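Local coordinates for protein extracellular invertase (PDB 5XH8) that hydrolyses beta-fructofuranosides such as sucrose and also has high transfructosylation activity, which builds fructooligosaccharides, probably including 1-kestose, at residues D41-Y46 and S63-A68; F54-L59 and A74-L79; S467-G472 and S494-I499. All blocks are in the same frame, centred on the assembly; numbering follows the deposited sequence.

Contact 1: residues D41-Y46 and S63-A68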
# COMPACT_ATOMS: atom_id res chain seq x y z
N ASP A 41 21.90 10.88 -2.17
CA ASP A 41 22.36 9.52 -2.49
C ASP A 41 22.42 9.32 -4.00
O ASP A 41 21.43 9.66 -4.69
CB ASP A 41 21.38 8.45 -1.99
CG ASP A 41 21.17 8.45 -0.50
OD1 ASP A 41 21.50 9.44 0.17
OD2 ASP A 41 20.61 7.44 0.01
N PRO A 42 23.53 8.78 -4.53
CA PRO A 42 23.46 8.33 -5.90
C PRO A 42 22.54 7.09 -5.98
O PRO A 42 22.34 6.41 -4.99
CB PRO A 42 24.91 7.98 -6.23
CG PRO A 42 25.47 7.53 -4.91
CD PRO A 42 24.82 8.42 -3.90
N CYS A 43 21.94 6.87 -7.15
CA CYS A 43 21.07 5.71 -7.38
C CYS A 43 20.75 5.68 -8.86
O CYS A 43 21.30 6.46 -9.64
CB CYS A 43 19.78 5.78 -6.52
SG CYS A 43 18.81 7.28 -6.73
N LEU A 44 19.92 4.72 -9.26
CA LEU A 44 19.31 4.69 -10.59
C LEU A 44 20.28 4.37 -11.75
O LEU A 44 19.83 4.26 -12.90
CB LEU A 44 18.52 6.00 -10.85
CG LEU A 44 17.80 6.27 -12.19
CD1 LEU A 44 16.45 6.93 -11.99
CD2 LEU A 44 18.65 7.10 -13.12
N HIS A 45 21.57 4.12 -11.47
CA HIS A 45 22.56 3.94 -12.53
C HIS A 45 22.19 2.77 -13.47
O HIS A 45 21.70 1.74 -13.00
CB HIS A 45 23.97 3.60 -12.00
CG HIS A 45 24.48 4.44 -10.89
ND1 HIS A 45 24.31 5.81 -10.83
CD2 HIS A 45 25.26 4.12 -9.83
CE1 HIS A 45 24.90 6.29 -9.75
NE2 HIS A 45 25.50 5.29 -9.14
N TYR A 46 22.45 2.90 -14.76
CA TYR A 46 22.29 1.77 -15.67
C TYR A 46 22.98 1.98 -16.98
O TYR A 46 23.09 3.11 -17.46
CB TYR A 46 20.80 1.45 -15.93
CG TYR A 46 20.04 2.48 -16.75
CD1 TYR A 46 19.57 3.67 -16.19
CD2 TYR A 46 19.76 2.24 -18.12
CE1 TYR A 46 18.84 4.59 -16.94
CE2 TYR A 46 19.03 3.16 -18.87
CZ TYR A 46 18.57 4.34 -18.28
OH TYR A 46 17.85 5.26 -19.04
N SER A 63 13.91 16.25 -3.83
CA SER A 63 12.68 16.21 -4.61
C SER A 63 12.81 15.31 -5.82
O SER A 63 12.41 15.67 -6.91
CB SER A 63 12.32 17.64 -5.09
OG SER A 63 12.45 18.54 -4.02
N GLY A 64 13.30 14.10 -5.61
CA GLY A 64 13.36 13.13 -6.70
C GLY A 64 14.78 12.91 -7.15
O GLY A 64 15.72 13.34 -6.49
N ILE A 65 14.90 12.29 -8.32
CA ILE A 65 16.16 11.75 -8.81
C ILE A 65 16.46 12.47 -10.12
O ILE A 65 15.60 12.53 -11.01
CB ILE A 65 16.05 10.23 -9.08
CG1 ILE A 65 15.60 9.47 -7.82
CG2 ILE A 65 17.38 9.66 -9.57
CD1 ILE A 65 15.19 8.02 -8.08
N SER A 66 17.68 13.01 -10.23
CA SER A 66 18.21 13.56 -11.47
C SER A 66 19.24 12.60 -12.07
O SER A 66 19.69 11.66 -11.41
CB SER A 66 18.83 14.96 -11.24
OG SER A 66 17.80 15.89 -11.00
N SER A 67 19.61 12.86 -13.32
CA SER A 67 20.44 11.93 -14.08
C SER A 67 21.31 12.61 -15.14
O SER A 67 21.04 13.72 -15.59
CB SER A 67 19.55 10.85 -14.71
OG SER A 67 20.31 9.80 -15.26
N ALA A 68 22.38 11.92 -15.51
CA ALA A 68 23.26 12.30 -16.61
C ALA A 68 23.81 11.04 -17.28
O ALA A 68 23.74 9.94 -16.70
CB ALA A 68 24.43 13.13 -16.08

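Contact 2: residues F54-L59 and A74-L79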
# COMPACT_ATOMS: atom_id res chain seq x y z
N PHE A 54 26.17 4.91 -20.42
CA PHE A 54 26.05 4.68 -19.02
C PHE A 54 25.34 5.86 -18.36
O PHE A 54 25.80 7.01 -18.45
CB PHE A 54 27.41 4.45 -18.40
CG PHE A 54 27.34 4.01 -16.97
CD1 PHE A 54 26.64 2.85 -16.62
CD2 PHE A 54 27.96 4.74 -15.98
CE1 PHE A 54 26.58 2.43 -15.30
CE2 PHE A 54 27.90 4.33 -14.66
CZ PHE A 54 27.20 3.17 -14.31
N HIS A 55 24.24 5.56 -17.68
CA HIS A 55 23.42 6.55 -16.99
C HIS A 55 23.78 6.53 -15.53
O HIS A 55 23.83 5.45 -14.94
CB HIS A 55 21.94 6.21 -17.12
CG HIS A 55 21.41 6.38 -18.51
ND1 HIS A 55 20.34 7.19 -18.79
CD2 HIS A 55 21.84 5.88 -19.69
CE1 HIS A 55 20.11 7.16 -20.09
NE2 HIS A 55 21.00 6.37 -20.66
N VAL A 56 24.05 7.71 -14.96
CA VAL A 56 24.20 7.90 -13.52
C VAL A 56 22.99 8.68 -12.97
O VAL A 56 22.41 9.52 -13.67
CB VAL A 56 25.53 8.63 -13.13
CG1 VAL A 56 26.75 7.85 -13.60
CG2 VAL A 56 25.58 10.04 -13.67
N GLY A 57 22.62 8.43 -11.73
CA GLY A 57 21.47 9.08 -11.09
C GLY A 57 21.85 9.48 -9.68
O GLY A 57 22.82 8.98 -9.12
N PHE A 58 21.07 10.39 -9.12
CA PHE A 58 21.28 10.87 -7.75
C PHE A 58 20.06 11.65 -7.27
O PHE A 58 19.39 12.31 -8.07
CB PHE A 58 22.56 11.73 -7.62
CG PHE A 58 22.75 12.70 -8.74
CD1 PHE A 58 22.09 13.92 -8.74
CD2 PHE A 58 23.55 12.39 -9.82
CE1 PHE A 58 22.23 14.81 -9.80
CE2 PHE A 58 23.71 13.26 -10.87
CZ PHE A 58 23.04 14.48 -10.88
N LEU A 59 19.77 11.56 -5.98
CA LEU A 59 18.77 12.43 -5.35
C LEU A 59 19.21 13.88 -5.53
O LEU A 59 20.40 14.18 -5.50
CB LEU A 59 18.63 12.12 -3.86
CG LEU A 59 18.15 10.71 -3.48
CD1 LEU A 59 17.74 10.70 -2.03
CD2 LEU A 59 17.00 10.25 -4.36
N ALA A 74 34.20 9.32 -18.11
CA ALA A 74 35.06 10.44 -17.70
C ALA A 74 34.26 11.72 -17.64
O ALA A 74 34.27 12.42 -16.62
CB ALA A 74 36.23 10.59 -18.66
N THR A 75 33.56 12.01 -18.74
CA THR A 75 32.77 13.21 -18.88
C THR A 75 31.28 12.87 -18.98
O THR A 75 30.89 11.77 -19.38
CB THR A 75 33.16 13.96 -20.16
OG1 THR A 75 32.84 13.14 -21.30
CG2 THR A 75 34.66 14.31 -20.15
N TYR A 76 30.45 13.86 -18.65
CA TYR A 76 29.00 13.66 -18.50
C TYR A 76 28.20 14.71 -19.24
O TYR A 76 28.67 15.85 -19.44
CB TYR A 76 28.63 13.66 -17.01
CG TYR A 76 29.40 12.63 -16.24
CD1 TYR A 76 30.66 12.92 -15.74
CD2 TYR A 76 28.89 11.34 -16.05
CE1 TYR A 76 31.40 11.97 -15.06
CE2 TYR A 76 29.63 10.38 -15.35
CZ TYR A 76 30.88 10.70 -14.86
OH TYR A 76 31.63 9.78 -14.15
N GLN A 77 26.98 14.33 -19.61
CA GLN A 77 25.98 15.22 -20.19
C GLN A 77 24.71 15.15 -19.33
O GLN A 77 24.16 14.06 -19.12
CB GLN A 77 25.59 14.77 -21.61
CG GLN A 77 26.49 15.24 -22.72
CD GLN A 77 27.93 14.72 -22.64
OE1 GLN A 77 28.19 13.52 -22.37
NE2 GLN A 77 28.88 15.62 -22.91
N ASP A 78 24.21 16.30 -18.91
CA ASP A 78 22.96 16.35 -18.16
C ASP A 78 21.79 15.82 -18.99
O ASP A 78 21.73 16.04 -20.18
CB ASP A 78 22.64 17.77 -17.74
CG ASP A 78 23.61 18.29 -16.71
OD1 ASP A 78 23.67 17.70 -15.60
OD2 ASP A 78 24.35 19.24 -17.05
N LEU A 79 20.86 15.12 -18.33
CA LEU A 79 19.53 14.91 -18.86
C LEU A 79 18.65 15.99 -18.29
O LEU A 79 18.81 16.36 -17.13
CB LEU A 79 19.02 13.50 -18.54
CG LEU A 79 19.86 12.40 -19.20
CD1 LEU A 79 19.58 11.03 -18.58
CD2 LEU A 79 19.69 12.34 -20.71

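Contact 3: residues S467-G472 and S494-I499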
# COMPACT_ATOMS: atom_id res chain seq x y z
N SER A 467 62.19 0.01 12.01
CA SER A 467 61.93 0.71 13.28
C SER A 467 60.72 1.65 13.30
O SER A 467 60.31 2.08 14.37
CB SER A 467 63.16 1.52 13.69
OG SER A 467 63.56 2.38 12.65
N ALA A 468 60.16 1.99 12.14
CA ALA A 468 58.92 2.80 12.09
C ALA A 468 57.74 2.09 12.74
O ALA A 468 56.91 2.73 13.40
CB ALA A 468 58.59 3.20 10.65
N ARG A 469 57.68 0.77 12.58
CA ARG A 469 56.63 -0.08 13.18
C ARG A 469 56.42 0.23 14.66
O ARG A 469 57.38 0.36 15.41
CB ARG A 469 56.98 -1.56 12.97
CG ARG A 469 55.93 -2.57 13.41
CD ARG A 469 54.81 -2.71 12.40
NE ARG A 469 55.21 -3.21 11.08
CZ ARG A 469 54.43 -3.21 9.99
NH1 ARG A 469 53.18 -2.75 10.04
NH2 ARG A 469 54.89 -3.68 8.82
N GLY A 470 55.16 0.38 15.08
CA GLY A 470 54.83 0.70 16.46
C GLY A 470 55.35 2.02 17.03
O GLY A 470 55.22 2.24 18.23
N SER A 471 55.90 2.90 16.19
CA SER A 471 56.57 4.11 16.66
C SER A 471 55.68 5.34 16.52
O SER A 471 54.57 5.26 15.99
CB SER A 471 57.84 4.36 15.85
OG SER A 471 57.55 5.04 14.64
N GLY A 472 56.22 6.48 16.95
CA GLY A 472 55.54 7.78 16.84
C GLY A 472 55.77 8.52 15.53
O GLY A 472 55.52 9.73 15.47
N SER A 494 51.50 4.64 14.81
CA SER A 494 50.95 4.37 16.15
C SER A 494 49.58 3.70 16.16
O SER A 494 49.31 2.84 17.00
CB SER A 494 50.86 5.66 16.95
OG SER A 494 50.02 6.58 16.29
N ASN A 495 48.70 4.13 15.24
CA ASN A 495 47.39 3.49 15.04
C ASN A 495 47.16 3.04 13.59
O ASN A 495 46.02 2.80 13.17
CB ASN A 495 46.26 4.41 15.49
CG ASN A 495 46.32 5.79 14.83
OD1 ASN A 495 47.15 6.07 13.97
ND2 ASN A 495 45.42 6.66 15.25
N GLU A 496 48.26 2.91 12.84
CA GLU A 496 48.21 2.46 11.47
C GLU A 496 47.13 3.21 10.67
O GLU A 496 46.26 2.58 10.08
CB GLU A 496 47.94 0.96 11.44
CG GLU A 496 48.94 0.10 12.19
CD GLU A 496 48.67 -1.36 11.94
OE1 GLU A 496 47.80 -1.90 12.62
OE2 GLU A 496 49.29 -1.96 11.02
N SER A 497 47.21 4.55 10.66
CA SER A 497 46.17 5.40 10.04
C SER A 497 46.74 6.43 9.10
O SER A 497 47.85 6.95 9.31
CB SER A 497 45.39 6.15 11.11
OG SER A 497 44.64 5.26 11.92
N ILE A 498 45.97 6.73 8.05
CA ILE A 498 46.12 7.95 7.27
C ILE A 498 45.23 9.01 7.91
O ILE A 498 44.05 8.75 8.18
CB ILE A 498 45.68 7.77 5.80
CG1 ILE A 498 46.43 6.62 5.12
CG2 ILE A 498 45.80 9.09 5.03
CD1 ILE A 498 47.71 6.99 4.42
N ILE A 499 45.80 10.19 8.13
CA ILE A 499 45.13 11.31 8.79
C ILE A 499 45.11 12.53 7.85
O ILE A 499 46.08 12.80 7.17
CB ILE A 499 45.86 11.73 10.09
CG1 ILE A 499 46.08 10.52 11.02
CG2 ILE A 499 45.12 12.86 10.81
CD1 ILE A 499 44.82 9.85 11.50
O HOH W 1 51.89 -1.95 12.25
O HOH W 2 53.10 7.12 14.81

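Contact 1: residues D41-Y46 and S63-A68
Ile-65 packs against Cys-43 and Leu-44 between two strands of one blade of the GH32 beta-propeller. Strands 37-47 and 65-70 are not sheet neighbours: strand 54-60 lies between them and pairs antiparallel with both, so no hydrogen bond joins the two segments and the contact is made by side chains reaching past the middle strand. The short strand axes come within 8.0 Å, with N-to-C directions 58° apart. Ile-65 points at 41-46; both its arms reach the sulfur of Cys-43, and CG2 reaches the leucine as well. The delta end, CD1, approaches Cys-43 SG at 3.9 Å. The gamma branch, CG2, is 4.0 Å from the same Cys-43 SG and also meets Leu-44 CD1 at 3.8 Å, so this methyl touches both the sulfur and the leucine. Cys-43 SG gets there by lying between its own backbone N and carbonyl carbon (chi1 56°); Asp-41, two residues earlier, hydrogen-bonds a bound glycerol through OD2. Leu-44 lies at a slant to the isoleucine; it is carried on a backbone with positive phi (71°), and its main chain hydrogen-bonds Gly-100 of the next blade. Val-97 touches Ile-65 and Val-102 touches Leu-44, both from strand 96-103, so this apolar group also belongs to the seam between blades. Two residues beyond Ile-65, Ser-67 again turns its side chain toward 41-46. Its hydroxyl is bonded to Val-56 O on the middle strand, which satisfies the buried polar atom and holds it beside the leucine. The other branch of the leucine closes the contact there, with Leu-44 CD2 3.8 Å from Ser-67 OG.

Contact 2: residues F54-L59 and A74-L79
This is a buried, mostly apolar contact within one blade of the five-bladed beta-propeller, in which His-55 and Val-56 of strand 54-60 meet Leu-79 and Tyr-76 of segment 74-79 across an intervening strand. Strand 65-70 separates them: it pairs antiparallel with 54-60 on one side and with the short outer strand 77-78 on the other. The nearest CA atoms, those of Val-56 and Tyr-76, are accordingly 9.0 Å apart, and no hydrogen bond crosses. Consecutive residues of strand 54-60 serve different partners. Val-56 points at Tyr-76 and lays its CG1 methyl obliquely against the phenol ring, 4.2 Å from Tyr-76 CE2. The hydroxyl of that ring is hydrogen-bonded to the hydroxyl of Tyr-345, which also touches Val-56, while Trp-600 meets the Tyr-76 ring and Arg-603 forms a salt bridge with Asp-78, so the C-terminal tail is drawn onto this edge of the blade. His-55 starts out away from 74-79, yet with CG beside the backbone N (chi1 -69°) its imidazole folds back toward that segment, where it also stacks on Tyr-46 of strand 37-47. Leu-79 sets out toward strand 54-60 and runs on extended through chi2 (165°), and its CD1 methyl touches Ser-67 of the intervening strand as well as the histidine. The two side chains cross at about a right angle, and this one leucine methyl makes the touch: Leu-79 CD1 is 3.9 Å from His-55 ND1, an approach oblique to the ring.

Contact 3: residues S467-G472 and S494-I499
A type II beta turn from Ala-468 to Ser-471 brings Ser-471 O to 3.3 Å from Ser-494 N, but the angle is too poor for a hydrogen bond, and a water does the joining instead. That water donates to Ser-471 O at 2.6 Å and accepts from Ser-494 N at 3.0 Å. The turn itself is closed twice on one acceptor: Ser-471 N and Ser-471 OG both bond Ala-468 O from the same face of its carbonyl plane, the hydroxyl at 2.7 Å. Glu-496 belongs to a G1 beta bulge, sharing Gln-492 as partner with Ser-497. Arg-469 starts away from this segment, with CG anti to N (chi1 -174°), then bends about CB-CG and CG-CD so that its guanidinium comes back. Arg-469 NH1 stops 4.1 Å from Glu-496 OE2, beyond a salt bridge, with guanidinium and carboxylate planes 81° apart. A second water lies in the guanidinium plane at its edge, accepting from Arg-469 NH1 at 2.7 Å and donating weakly to Glu-496 OE2. Direct partners hold both charges: Asp-528 forms a salt bridge with Arg-469 NH2, Leu-526 O accepts from NH1, and Arg-525 forms a salt bridge with Glu-496 OE1. The contact thus joins, at the surface of the C-terminal beta-sandwich, the loop between strands 455-463 and 474-481 to the turn linking strands 487-492 and 497-501.

Contacts 1 and 2 belong to one propeller blade, their centres 8 Å apart, and they interlock: their segments alternate along the chain, 41-46, 54-59, 63-68, 74-79. Each spans a strand that the other uses, contact 1 reaching across strand 54-60 and contact 2 across strand 65-70, so together they knit four successive strands of the antiparallel part of the sheet. Contact 3 comes much later in the chain, in the C-terminal beta-sandwich, about 40 Å away between centres and on the opposite side of the chain's centre. The set therefore samples both modules of a GH32 enzyme: a buried part of the propeller and a water-bridged surface contact of the beta-sandwich.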